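Local coordinates for uncharacterized protein (Danio rerio, PDB 5HBA), which probably serves in innate immunity as the globular recognition domain of the A subunit of complement C1q, at residues N32-F35 with Y41-C44. Residues are numbered along the deposited sequence; the frame is centred on the assembly and turned at random.
Sequences NDDF and YFTC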
ATOM      1  N   ASN A  32     -16.855 -11.724  -4.548  1.00 38.89           N
ATOM      2  CA  ASN A  32     -18.229 -11.710  -4.088  1.00 39.14           C
ATOM      3  C   ASN A  32     -19.100 -10.800  -4.945  1.00 37.18           C
ATOM      4  O   ASN A  32     -20.242 -10.530  -4.587  1.00 41.69           O
ATOM      5  CB  ASN A  32     -18.273 -11.267  -2.627  1.00 38.13           C
ATOM      6  CG  ASN A  32     -19.538 -11.694  -1.929  1.00 41.60           C
ATOM      7  OD1 ASN A  32     -19.981 -12.834  -2.075  1.00 44.42           O
ATOM      8  ND2 ASN A  32     -20.136 -10.778  -1.169  1.00 39.18           N
ATOM      9  N   ASP A  33     -18.559 -10.342  -6.075  1.00 36.58           N
ATOM     10  CA  ASP A  33     -19.255  -9.392  -6.956  1.00 38.46           C
ATOM     11  C   ASP A  33     -19.733  -8.170  -6.166  1.00 39.35           C
ATOM     12  O   ASP A  33     -20.914  -7.797  -6.212  1.00 38.83           O
ATOM     13  CB  ASP A  33     -20.422 -10.075  -7.693  1.00 38.52           C
ATOM     14  CG  ASP A  33     -20.989  -9.226  -8.826  1.00 43.31           C
ATOM     15  OD1 ASP A  33     -20.248  -8.399  -9.402  1.00 40.02           O
ATOM     16  OD2 ASP A  33     -22.185  -9.388  -9.146  1.00 49.63           O
ATOM     17  N   ASP A  34     -18.801  -7.557  -5.437  1.00 35.54           N
ATOM     18  CA  ASP A  34     -19.110  -6.445  -4.554  1.00 33.43           C
ATOM     19  C   ASP A  34     -18.810  -5.092  -5.180  1.00 31.94           C
ATOM     20  O   ASP A  34     -19.185  -4.052  -4.628  1.00 31.64           O
ATOM     21  CB  ASP A  34     -18.276  -6.559  -3.279  1.00 38.58           C
ATOM     22  CG  ASP A  34     -18.818  -7.583  -2.309  1.00 39.41           C
ATOM     23  OD1 ASP A  34     -20.052  -7.740  -2.222  1.00 41.65           O
ATOM     24  OD2 ASP A  34     -18.002  -8.227  -1.620  1.00 45.07           O
ATOM     25  N   PHE A  35     -18.100  -5.097  -6.303  1.00 27.99           N
ATOM     26  CA  PHE A  35     -17.674  -3.849  -6.922  1.00 28.90           C
ATOM     27  C   PHE A  35     -18.365  -3.564  -8.258  1.00 30.93           C
ATOM     28  O   PHE A  35     -18.409  -4.421  -9.142  1.00 28.99           O
ATOM     29  CB  PHE A  35     -16.157  -3.842  -7.138  1.00 30.22           C
ATOM     30  CG  PHE A  35     -15.570  -2.462  -7.145  1.00 30.01           C
ATOM     31  CD1 PHE A  35     -15.649  -1.666  -8.282  1.00 28.51           C
ATOM     32  CD2 PHE A  35     -14.965  -1.951  -6.005  1.00 25.86           C
ATOM     33  CE1 PHE A  35     -15.128  -0.386  -8.282  1.00 27.91           C
ATOM     34  CE2 PHE A  35     -14.443  -0.673  -5.995  1.00 26.25           C
ATOM     35  CZ  PHE A  35     -14.528   0.115  -7.133  1.00 25.88           C
ATOM     36  N   TYR A  41     -18.094   2.312  -7.040  1.00 24.20           N
ATOM     37  CA  TYR A  41     -18.352   1.973  -5.630  1.00 27.15           C
ATOM     38  C   TYR A  41     -18.139   0.501  -5.297  1.00 27.12           C
ATOM     39  O   TYR A  41     -18.655  -0.379  -5.988  1.00 27.23           O
ATOM     40  CB  TYR A  41     -19.796   2.302  -5.206  1.00 27.95           C
ATOM     41  CG  TYR A  41     -20.190   3.758  -5.202  1.00 28.18           C
ATOM     42  CD1 TYR A  41     -19.589   4.664  -4.335  1.00 26.96           C
ATOM     43  CD2 TYR A  41     -21.211   4.216  -6.032  1.00 27.26           C
ATOM     44  CE1 TYR A  41     -19.960   5.996  -4.326  1.00 29.15           C
ATOM     45  CE2 TYR A  41     -21.592   5.542  -6.029  1.00 29.96           C
ATOM     46  CZ  TYR A  41     -20.966   6.425  -5.174  1.00 30.35           C
ATOM     47  OH  TYR A  41     -21.343   7.746  -5.162  1.00 28.95           O
ATOM     48  N   PHE A  42     -17.419   0.249  -4.207  1.00 23.77           N
ATOM     49  CA  PHE A  42     -17.547  -1.013  -3.494  1.00 24.77           C
ATOM     50  C   PHE A  42     -18.761  -0.851  -2.599  1.00 31.00           C
ATOM     51  O   PHE A  42     -18.862   0.137  -1.872  1.00 28.21           O
ATOM     52  CB  PHE A  42     -16.322  -1.285  -2.624  1.00 27.31           C
ATOM     53  CG  PHE A  42     -16.501  -2.432  -1.668  1.00 25.75           C
ATOM     54  CD1 PHE A  42     -16.232  -3.734  -2.072  1.00 27.48           C
ATOM     55  CD2 PHE A  42     -16.930  -2.210  -0.365  1.00 27.75           C
ATOM     56  CE1 PHE A  42     -16.391  -4.795  -1.195  1.00 29.71           C
ATOM     57  CE2 PHE A  42     -17.096  -3.271   0.516  1.00 28.23           C
ATOM     58  CZ  PHE A  42     -16.831  -4.564   0.098  1.00 28.15           C
ATOM     59  N   THR A  43     -19.682  -1.810  -2.654  1.00 28.28           N
ATOM     60  CA  THR A  43     -20.835  -1.819  -1.757  1.00 27.78           C
ATOM     61  C   THR A  43     -20.793  -3.069  -0.885  1.00 28.19           C
ATOM     62  O   THR A  43     -20.834  -4.191  -1.386  1.00 30.45           O
ATOM     63  CB  THR A  43     -22.174  -1.802  -2.529  1.00 31.78           C
ATOM     64  OG1 THR A  43     -22.272  -0.594  -3.297  1.00 31.54           O
ATOM     65  CG2 THR A  43     -23.359  -1.875  -1.548  1.00 34.11           C
ATOM     66  N   CYS A  44     -20.720  -2.863   0.423  1.00 27.82           N
ATOM     67  CA  CYS A  44     -20.644  -3.960   1.379  1.00 28.62           C
ATOM     68  C   CYS A  44     -21.908  -4.837   1.378  1.00 31.29           C
ATOM     69  O   CYS A  44     -23.020  -4.338   1.588  1.00 31.27           O
ATOM     70  CB  CYS A  44     -20.412  -3.385   2.781  1.00 29.62           C
ATOM     71  SG  CYS A  44     -20.230  -4.613   4.101  1.00 30.70           S
TER
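The ring of F35 lies over the backbone of Y41 and F42: Y41 O sits 3.8 Å above its plane, over the centre, and on the same face CE2 of F35 comes within 3.6 Å of F42 N. CD2 of F35 also meets CB of F42 at 3.7 Å. The F42 ring is met obliquely by D34, whose CB stands 3.3 Å from F42 CE1; the D34 carboxylate points the same way as F42, its plane turned 76° from that ring. The setting is the edge of one sheet of the C1q jelly-roll sandwich, where strand 35-36 is outermost and strand 41-43 lies next to it. F35 and F42 form an antiparallel non-hydrogen-bonded pair with CA atoms 4.5 Å apart, and both side chains leave the sheet on the same face, toward the aromatic interior formed with F6, Y50 and F52. F35 CG is anti to the backbone N (chi1 -153°), which carries the ring across to the neighbouring strand. An alanine at F35 would take away this aromatic lid, and the peptide between Y41 and F42 would probably lose its cover and F6 a ring partner. D34 is also held from its own side: N32 ND2 makes weak hydrogen bonds to both carboxylate oxygens, while the carboxylate of D30 accepts the backbone N-H groups of D34 and F35, one on each oxygen, where the loop runs into the strand. The hydroxyl of T43 is hydrogen-bonded to K103 NZ, on the adjoining strand 103-109. A single hydrogen bond links the two segments, from T43 N to D34 O at 3.0 Å, nearly straight at the hydrogen (174°).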